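Long-range contacts in periplasmic His/Glu/Gln/Arg/opine family-binding protein (Silicibacter pomeroyi, PDB 3I6V), which probably serves as the periplasmic solute-binding component of an ABC transporter for polar amino acids such as histidine, arginine or glutamine, here holding lysine in its cleft: residues 28-33 against 209-214; 14-19 against 153-158. All coordinates share one frame; numbering follows the deposited sequence.

Interaction 1: residues 28-33 against 209-214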
ATOM      1  N   ASP A  28      -1.925  -9.753  -9.210  1.00 24.63           N
ATOM      2  CA  ASP A  28      -1.847 -10.801  -8.233  1.00 26.44           C
ATOM      3  C   ASP A  28      -1.589 -10.136  -6.881  1.00 25.97           C
ATOM      4  O   ASP A  28      -1.400  -8.928  -6.806  1.00 26.53           O
ATOM      5  CB  ASP A  28      -0.645 -11.713  -8.603  1.00 26.66           C
ATOM      6  CG  ASP A  28      -0.794 -13.143  -8.094  1.00 29.74           C
ATOM      7  OD1 ASP A  28      -1.436 -13.359  -7.028  1.00 26.60           O
ATOM      8  OD2 ASP A  28      -0.207 -14.066  -8.750  1.00 31.84           O
ATOM      9  N   GLY A  29      -1.576 -10.914  -5.813  1.00 25.91           N
ATOM     10  CA  GLY A  29      -1.311 -10.357  -4.493  1.00 25.46           C
ATOM     11  C   GLY A  29      -2.523 -10.400  -3.581  1.00 24.86           C
ATOM     12  O   GLY A  29      -3.594 -10.855  -3.954  1.00 24.48           O
ATOM     13  N   PHE A  30      -2.331  -9.932  -2.358  1.00 25.20           N
ATOM     14  CA  PHE A  30      -3.403  -9.844  -1.365  1.00 24.20           C
ATOM     15  C   PHE A  30      -4.659  -9.177  -1.925  1.00 23.44           C
ATOM     16  O   PHE A  30      -5.781  -9.677  -1.774  1.00 23.71           O
ATOM     17  CB  PHE A  30      -2.902  -9.077  -0.128  1.00 23.62           C
ATOM     18  CG  PHE A  30      -3.983  -8.788   0.871  1.00 25.33           C
ATOM     19  CD1 PHE A  30      -4.487  -9.811   1.681  1.00 25.56           C
ATOM     20  CD2 PHE A  30      -4.502  -7.500   0.996  1.00 25.02           C
ATOM     21  CE1 PHE A  30      -5.489  -9.553   2.617  1.00 27.43           C
ATOM     22  CE2 PHE A  30      -5.517  -7.217   1.928  1.00 28.09           C
ATOM     23  CZ  PHE A  30      -6.016  -8.233   2.734  1.00 29.35           C
ATOM     24  N   GLU A  31      -4.441  -8.054  -2.580  1.00 23.60           N
ATOM     25  CA  GLU A  31      -5.505  -7.228  -3.090  1.00 24.04           C
ATOM     26  C   GLU A  31      -6.215  -7.793  -4.294  1.00 24.49           C
ATOM     27  O   GLU A  31      -7.376  -7.457  -4.525  1.00 23.99           O
ATOM     28  CB  GLU A  31      -4.985  -5.798  -3.354  1.00 23.54           C
ATOM     29  CG  GLU A  31      -4.687  -5.138  -1.996  1.00 25.30           C
ATOM     30  CD  GLU A  31      -3.977  -3.802  -2.093  1.00 27.58           C
ATOM     31  OE1 GLU A  31      -3.167  -3.605  -3.033  1.00 25.90           O
ATOM     32  OE2 GLU A  31      -4.235  -2.949  -1.203  1.00 24.96           O
ATOM     33  N   ARG A  32      -5.542  -8.649  -5.067  1.00 24.17           N
ATOM     34  CA  ARG A  32      -6.228  -9.369  -6.144  1.00 24.64           C
ATOM     35  C   ARG A  32      -7.253 -10.288  -5.510  1.00 25.71           C
ATOM     36  O   ARG A  32      -8.406 -10.310  -5.919  1.00 26.93           O
ATOM     37  CB  ARG A  32      -5.259 -10.255  -6.978  1.00 24.45           C
ATOM     38  CG  ARG A  32      -5.995 -11.182  -7.978  1.00 25.99           C
ATOM     39  CD  ARG A  32      -6.679 -10.282  -9.007  1.00 27.73           C
ATOM     40  NE  ARG A  32      -7.590 -10.931  -9.960  1.00 31.31           N
ATOM     41  CZ  ARG A  32      -7.285 -11.180 -11.235  1.00 32.67           C
ATOM     42  NH1 ARG A  32      -6.062 -10.904 -11.699  1.00 30.57           N
ATOM     43  NH2 ARG A  32      -8.198 -11.722 -12.047  1.00 29.95           N
ATOM     44  N   GLU A  33      -6.808 -11.087  -4.550  1.00 26.30           N
ATOM     45  CA  GLU A  33      -7.711 -12.026  -3.898  1.00 27.20           C
ATOM     46  C   GLU A  33      -8.831 -11.289  -3.157  1.00 26.96           C
ATOM     47  O   GLU A  33     -10.015 -11.681  -3.203  1.00 26.66           O
ATOM     48  CB  GLU A  33      -6.945 -12.895  -2.914  1.00 26.85           C
ATOM     49  CG  GLU A  33      -7.764 -14.086  -2.466  1.00 30.90           C
ATOM     50  CD  GLU A  33      -7.089 -14.929  -1.405  1.00 33.69           C
ATOM     51  OE1 GLU A  33      -5.841 -14.936  -1.309  1.00 34.65           O
ATOM     52  OE2 GLU A  33      -7.826 -15.599  -0.664  1.00 37.83           O
ATOM     53  N   ASN A 209      -9.586 -11.691   8.184  1.00 32.57           N
ATOM     54  CA  ASN A 209      -8.452 -12.069   9.047  1.00 33.42           C
ATOM     55  C   ASN A 209      -7.612 -13.203   8.472  1.00 33.10           C
ATOM     56  O   ASN A 209      -6.388 -13.142   8.521  1.00 33.84           O
ATOM     57  CB  ASN A 209      -8.909 -12.457  10.450  1.00 33.84           C
ATOM     58  CG  ASN A 209      -9.317 -11.265  11.278  1.00 36.32           C
ATOM     59  OD1 ASN A 209      -9.086 -10.107  10.891  1.00 36.05           O
ATOM     60  ND2 ASN A 209      -9.915 -11.534  12.440  1.00 32.85           N
ATOM     61  N   THR A 210      -8.278 -14.224   7.931  1.00 33.60           N
ATOM     62  CA  THR A 210      -7.602 -15.385   7.326  1.00 33.07           C
ATOM     63  C   THR A 210      -6.800 -14.935   6.121  1.00 32.63           C
ATOM     64  O   THR A 210      -5.648 -15.314   5.995  1.00 32.99           O
ATOM     65  CB  THR A 210      -8.603 -16.480   6.897  1.00 33.45           C
ATOM     66  OG1 THR A 210      -9.410 -16.834   8.017  1.00 32.67           O
ATOM     67  CG2 THR A 210      -7.866 -17.761   6.362  1.00 34.56           C
ATOM     68  N   MET A 211      -7.407 -14.129   5.242  1.00 31.43           N
ATOM     69  CA  MET A 211      -6.700 -13.582   4.070  1.00 29.86           C
ATOM     70  C   MET A 211      -5.496 -12.753   4.506  1.00 29.85           C
ATOM     71  O   MET A 211      -4.424 -12.891   3.942  1.00 29.50           O
ATOM     72  CB  MET A 211      -7.667 -12.810   3.154  1.00 29.79           C
ATOM     73  CG  MET A 211      -7.146 -12.499   1.751  1.00 27.05           C
ATOM     74  SD  MET A 211      -8.345 -11.772   0.646  1.00 20.45           S
ATOM     75  CE  MET A 211      -9.667 -12.989   0.642  1.00 24.69           C
ATOM     76  N   ILE A 212      -5.646 -11.951   5.560  1.00 29.01           N
ATOM     77  CA  ILE A 212      -4.546 -11.156   6.026  1.00 29.64           C
ATOM     78  C   ILE A 212      -3.365 -12.026   6.512  1.00 30.70           C
ATOM     79  O   ILE A 212      -2.210 -11.771   6.153  1.00 30.17           O
ATOM     80  CB  ILE A 212      -4.955 -10.179   7.143  1.00 29.32           C
ATOM     81  CG1 ILE A 212      -5.894  -9.084   6.590  1.00 29.76           C
ATOM     82  CG2 ILE A 212      -3.705  -9.566   7.736  1.00 29.25           C
ATOM     83  CD1 ILE A 212      -6.465  -8.135   7.676  1.00 27.61           C
ATOM     84  N   LYS A 213      -3.660 -13.028   7.344  1.00 31.41           N
ATOM     85  CA  LYS A 213      -2.614 -13.930   7.857  1.00 32.72           C
ATOM     86  C   LYS A 213      -1.978 -14.719   6.700  1.00 32.57           C
ATOM     87  O   LYS A 213      -0.766 -14.833   6.636  1.00 32.53           O
ATOM     88  CB  LYS A 213      -3.162 -14.860   8.966  1.00 32.54           C
ATOM     89  CG  LYS A 213      -3.411 -14.155  10.300  1.00 35.78           C
ATOM     90  CD  LYS A 213      -4.234 -15.010  11.267  1.00 40.52           C
ATOM     91  CE  LYS A 213      -4.539 -14.241  12.559  1.00 44.76           C
ATOM     92  NZ  LYS A 213      -5.967 -14.515  13.033  1.00 45.85           N
ATOM     93  N   LYS A 214      -2.793 -15.220   5.769  1.00 33.02           N
ATOM     94  CA  LYS A 214      -2.274 -15.918   4.573  1.00 33.64           C
ATOM     95  C   LYS A 214      -1.162 -15.085   3.886  1.00 33.97           C
ATOM     96  O   LYS A 214      -0.043 -15.588   3.628  1.00 32.84           O
ATOM     97  CB  LYS A 214      -3.420 -16.240   3.599  1.00 34.17           C
ATOM     98  CG  LYS A 214      -2.970 -16.958   2.333  1.00 36.05           C
ATOM     99  CD  LYS A 214      -4.127 -17.072   1.327  1.00 37.30           C
ATOM    100  CE  LYS A 214      -3.622 -17.585  -0.035  1.00 37.71           C
ATOM    101  NZ  LYS A 214      -4.744 -17.621  -1.016  1.00 38.35           N
TER
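E33 OE1 is gripped by two donors. K214 NZ reaches it at 2.9 Å in a salt bridge, and the indole NE1 of W215, the next residue of helix 207-216, also donates a hydrogen bond to it. The ammonium arrives from above the carboxylate, 41° out of its plane. With K214 CG anti to the backbone nitrogen (chi1 180°) and the rest of the chain extended, NZ is carried out to the E33 carboxylate.

Beside the ion pair the contact is apolar. M211 lies between E33 and F30. Its CG rests 3.5 Å from F30 CE1, and its sulfur SD is 4.8 Å from the centroid of the F30 ring. This is a Met-aromatic contact with an oblique approach, 38° off the ring normal. The M211 chain then bends at its last torsion, which carries the methyl CE alongside the E33 side chain, 3.5 Å from E33 OE2. The far end of the F30 ring meets I212, with F30 CZ 4.0 Å from I212 CG1. F216 adds an edge-to-face ring contact to F30, and Y88 and I89 of strand 83-89 also touch it.

The contact packs the first turn of helix 30-42, with G29 as N-cap, against helix 207-216. A buried patch of sulfur, aromatic ring and aliphatic carbon joins the helices. At its more exposed side, K214 and W215 share one E33 oxygen, which probably balances the carboxylate's charge and limits its rotation.

Interaction 2: residues 14-19 against 153-158. With LYS (lysine), chain B.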
ATOM      1  N   ALA A  14       2.851  -3.088  -8.453  1.00 24.74           N
ATOM      2  CA  ALA A  14       4.278  -3.002  -8.161  1.00 24.78           C
ATOM      3  C   ALA A  14       4.559  -2.920  -6.674  1.00 23.90           C
ATOM      4  O   ALA A  14       5.545  -2.330  -6.252  1.00 24.01           O
ATOM      5  CB  ALA A  14       4.916  -1.807  -8.925  1.00 24.32           C
ATOM      6  N   TYR A  15       3.712  -3.543  -5.868  1.00 23.26           N
ATOM      7  CA  TYR A  15       3.815  -3.323  -4.428  1.00 22.55           C
ATOM      8  C   TYR A  15       3.577  -4.623  -3.678  1.00 22.87           C
ATOM      9  O   TYR A  15       2.589  -4.744  -2.941  1.00 21.45           O
ATOM     10  CB  TYR A  15       2.794  -2.227  -4.021  1.00 22.63           C
ATOM     11  CG  TYR A  15       2.931  -1.691  -2.613  1.00 22.77           C
ATOM     12  CD1 TYR A  15       4.205  -1.450  -2.041  1.00 22.70           C
ATOM     13  CD2 TYR A  15       1.788  -1.408  -1.851  1.00 21.12           C
ATOM     14  CE1 TYR A  15       4.334  -0.916  -0.731  1.00 23.86           C
ATOM     15  CE2 TYR A  15       1.907  -0.876  -0.536  1.00 22.41           C
ATOM     16  CZ  TYR A  15       3.184  -0.651   0.009  1.00 24.28           C
ATOM     17  OH  TYR A  15       3.306  -0.141   1.268  1.00 23.98           O
ATOM     18  N   PRO A  16       4.480  -5.634  -3.878  1.00 23.04           N
ATOM     19  CA  PRO A  16       4.237  -6.926  -3.225  1.00 22.78           C
ATOM     20  C   PRO A  16       4.413  -6.834  -1.693  1.00 23.28           C
ATOM     21  O   PRO A  16       5.239  -6.057  -1.188  1.00 23.18           O
ATOM     22  CB  PRO A  16       5.305  -7.864  -3.872  1.00 23.50           C
ATOM     23  CG  PRO A  16       6.395  -6.935  -4.313  1.00 24.62           C
ATOM     24  CD  PRO A  16       5.693  -5.647  -4.727  1.00 21.76           C
ATOM     25  N   PRO A  17       3.643  -7.604  -0.934  1.00 22.76           N
ATOM     26  CA  PRO A  17       2.686  -8.586  -1.326  1.00 24.00           C
ATOM     27  C   PRO A  17       1.248  -8.027  -1.475  1.00 23.83           C
ATOM     28  O   PRO A  17       0.331  -8.812  -1.734  1.00 23.38           O
ATOM     29  CB  PRO A  17       2.767  -9.598  -0.166  1.00 24.30           C
ATOM     30  CG  PRO A  17       3.107  -8.787   1.009  1.00 24.18           C
ATOM     31  CD  PRO A  17       3.807  -7.556   0.529  1.00 24.39           C
ATOM     32  N   TYR A  18       1.056  -6.710  -1.310  1.00 23.11           N
ATOM     33  CA  TYR A  18      -0.281  -6.120  -1.503  1.00 23.80           C
ATOM     34  C   TYR A  18      -0.802  -6.353  -2.923  1.00 23.83           C
ATOM     35  O   TYR A  18      -1.901  -6.887  -3.122  1.00 24.86           O
ATOM     36  CB  TYR A  18      -0.231  -4.594  -1.269  1.00 23.14           C
ATOM     37  CG  TYR A  18       0.188  -4.194   0.114  1.00 23.30           C
ATOM     38  CD1 TYR A  18       1.540  -3.991   0.421  1.00 25.00           C
ATOM     39  CD2 TYR A  18      -0.765  -4.001   1.122  1.00 24.58           C
ATOM     40  CE1 TYR A  18       1.951  -3.602   1.727  1.00 25.57           C
ATOM     41  CE2 TYR A  18      -0.380  -3.602   2.445  1.00 25.31           C
ATOM     42  CZ  TYR A  18       0.971  -3.395   2.723  1.00 29.44           C
ATOM     43  OH  TYR A  18       1.362  -3.003   3.990  1.00 26.99           O
ATOM     44  N   ASN A  19      -0.018  -5.899  -3.898  1.00 24.42           N
ATOM     45  CA  ASN A  19      -0.353  -6.045  -5.305  1.00 25.01           C
ATOM     46  C   ASN A  19       0.918  -6.157  -6.192  1.00 25.69           C
ATOM     47  O   ASN A  19       1.978  -5.593  -5.873  1.00 25.12           O
ATOM     48  CB  ASN A  19      -1.252  -4.895  -5.787  1.00 25.17           C
ATOM     49  CG  ASN A  19      -0.578  -3.537  -5.682  1.00 26.10           C
ATOM     50  OD1 ASN A  19       0.189  -3.135  -6.583  1.00 27.88           O
ATOM     51  ND2 ASN A  19      -0.872  -2.804  -4.601  1.00 22.60           N
ATOM     52  N   ARG A 153       6.099  -1.074   6.797  1.00 23.47           N
ATOM     53  CA  ARG A 153       6.795  -2.174   7.427  1.00 25.09           C
ATOM     54  C   ARG A 153       6.435  -3.501   6.748  1.00 25.97           C
ATOM     55  O   ARG A 153       7.310  -4.361   6.563  1.00 26.20           O
ATOM     56  CB  ARG A 153       6.500  -2.272   8.932  1.00 25.38           C
ATOM     57  CG  ARG A 153       7.352  -3.374   9.626  1.00 27.93           C
ATOM     58  CD  ARG A 153       7.188  -3.433  11.168  1.00 30.49           C
ATOM     59  NE  ARG A 153       7.932  -4.594  11.625  1.00 34.31           N
ATOM     60  CZ  ARG A 153       9.234  -4.595  11.898  1.00 33.58           C
ATOM     61  NH1 ARG A 153       9.958  -3.477  11.830  1.00 31.56           N
ATOM     62  NH2 ARG A 153       9.809  -5.722  12.279  1.00 35.38           N
ATOM     63  N   ASP A 154       5.171  -3.687   6.387  1.00 26.05           N
ATOM     64  CA  ASP A 154       4.811  -4.942   5.764  1.00 27.86           C
ATOM     65  C   ASP A 154       5.379  -5.136   4.359  1.00 27.60           C
ATOM     66  O   ASP A 154       5.560  -6.285   3.918  1.00 27.82           O
ATOM     67  CB  ASP A 154       3.315  -5.193   5.832  1.00 28.71           C
ATOM     68  CG  ASP A 154       2.856  -5.476   7.263  1.00 33.74           C
ATOM     69  OD1 ASP A 154       3.712  -5.492   8.177  1.00 37.08           O
ATOM     70  OD2 ASP A 154       1.657  -5.663   7.470  1.00 38.60           O
ATOM     71  N   TYR A 155       5.674  -4.024   3.680  1.00 25.71           N
ATOM     72  CA  TYR A 155       6.358  -4.082   2.405  1.00 25.14           C
ATOM     73  C   TYR A 155       7.830  -4.486   2.670  1.00 25.19           C
ATOM     74  O   TYR A 155       8.413  -5.346   1.956  1.00 24.04           O
ATOM     75  CB  TYR A 155       6.279  -2.726   1.691  1.00 24.31           C
ATOM     76  CG  TYR A 155       7.172  -2.625   0.463  1.00 25.22           C
ATOM     77  CD1 TYR A 155       6.911  -3.378  -0.695  1.00 25.12           C
ATOM     78  CD2 TYR A 155       8.276  -1.778   0.463  1.00 25.53           C
ATOM     79  CE1 TYR A 155       7.747  -3.270  -1.834  1.00 25.48           C
ATOM     80  CE2 TYR A 155       9.097  -1.662  -0.637  1.00 26.55           C
ATOM     81  CZ  TYR A 155       8.851  -2.416  -1.770  1.00 27.61           C
ATOM     82  OH  TYR A 155       9.735  -2.280  -2.814  1.00 28.36           O
ATOM     83  N   LEU A 156       8.422  -3.876   3.690  1.00 23.74           N
ATOM     84  CA  LEU A 156       9.854  -4.099   4.008  1.00 24.92           C
ATOM     85  C   LEU A 156      10.193  -5.465   4.639  1.00 25.98           C
ATOM     86  O   LEU A 156      11.276  -5.980   4.379  1.00 26.66           O
ATOM     87  CB  LEU A 156      10.436  -2.973   4.867  1.00 24.54           C
ATOM     88  CG  LEU A 156      10.478  -1.588   4.220  1.00 24.03           C
ATOM     89  CD1 LEU A 156      10.689  -0.493   5.308  1.00 24.33           C
ATOM     90  CD2 LEU A 156      11.517  -1.459   3.081  1.00 22.85           C
ATOM     91  N   VAL A 157       9.292  -6.049   5.420  1.00 26.50           N
ATOM     92  CA  VAL A 157       9.599  -7.315   6.113  1.00 28.05           C
ATOM     93  C   VAL A 157      10.144  -8.416   5.150  1.00 28.88           C
ATOM     94  O   VAL A 157      11.254  -8.900   5.375  1.00 28.26           O
ATOM     95  CB  VAL A 157       8.459  -7.820   7.036  1.00 28.35           C
ATOM     96  CG1 VAL A 157       8.670  -9.328   7.431  1.00 29.57           C
ATOM     97  CG2 VAL A 157       8.348  -6.927   8.333  1.00 30.47           C
ATOM     98  N   PRO A 158       9.404  -8.753   4.057  1.00 29.25           N
ATOM     99  CA  PRO A 158       9.940  -9.805   3.166  1.00 29.35           C
ATOM    100  C   PRO A 158      11.218  -9.371   2.461  1.00 29.08           C
ATOM    101  O   PRO A 158      12.062 -10.201   2.145  1.00 29.65           O
ATOM    102  CB  PRO A 158       8.796 -10.029   2.141  1.00 29.43           C
ATOM    103  CG  PRO A 158       7.536  -9.494   2.837  1.00 30.23           C
ATOM    104  CD  PRO A 158       8.076  -8.287   3.605  1.00 28.92           C
TER
HETATM  105  N   LYS B   1       0.267   3.199   2.771  1.00 19.25           N
HETATM  106  CA  LYS B   1       1.224   4.267   2.331  1.00 19.15           C
HETATM  107  C   LYS B   1       0.487   5.439   1.722  1.00 19.85           C
HETATM  108  O   LYS B   1      -0.729   5.334   1.513  1.00 20.69           O
HETATM  109  CB  LYS B   1       2.242   3.695   1.313  1.00 18.75           C
HETATM  110  CG  LYS B   1       1.650   3.278  -0.033  1.00 17.98           C
HETATM  111  CD  LYS B   1       2.766   2.649  -0.936  1.00 20.74           C
HETATM  112  CE  LYS B   1       2.254   2.269  -2.374  1.00 20.73           C
HETATM  113  NZ  LYS B   1       3.378   1.553  -3.168  1.00 20.25           N
HETATM  114  OXT LYS B   1       1.103   6.499   1.411  1.00 20.47           O
HETATM  115  O   HOH W   1       7.665  -6.757  -0.289  1.00 22.44           O
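The carbonyl oxygen of P16 points at the edge of the Y155 ring, 3.2 Å from Y155 CD1, and the peptide that follows it, into P17, is cis. The same P16 oxygen accepts a bond from a water at 2.7 Å. That water also donates to the carbonyl oxygen of Y155, so it bridges the loop and the helix.

Beside this edge lies the Y15 ring. Y15 CE1 sits 3.5 Å from Y155 CG, and the two ring planes are inclined at 34°, an oblique pairing. Y15 has its ring swung opposite the backbone nitrogen (chi1 -169°), which lays it over the end of the bound lysine. The ligand NZ stands 3.2 Å above the plane, over the ring centre, as in a cation-pi contact. Y18 CD1 covers the opposite face, nearer the rim. A leucine in place of Y15 would probably deprive the lysine ammonium of its aromatic face, leave the space between Y18 and the ligand less well filled, and cost Y155 its ring neighbour.

Y18 reaches the helix at its far end, where its OH lies 3.5 Å from D154 CB. The polar partner of this hydroxyl is D152, just before helix 153-162. D152 OD2 is hydrogen-bonded to both Y18 OH and Y155 N, tying the loop to the start of the helix. P134 touches both Y15 and Y155.

The contact spans the ligand cleft of this two-lobed binding protein beside the bound lysine, with one lobe giving 14-19 and the other the helix. The lobes meet here through ring packing, a shared carboxylate and a bridging water, consistent with a closed, lysine-bound form.

From the N terminus, the chain passes 14-19, then 28-33, then 153-158 and last 209-214. Interaction 2 closes the loop from 14-19 to 153-158, and interaction 1 closes the one from 28-33 to 209-214. The two loops cross, since their segments alternate. Interaction 1 lies within one lobe, where it joins an early helix to the C-terminal one. Interaction 2 runs between the lobes, beside the ligand. The two touch through their early segments: E31 N lies 2.8 Å from Y18 O, and E31 OE1 2.9 Å from N19 ND2, both probable hydrogen bonds. The cleft loop is thus tied to the helix that packs on the C-terminal end.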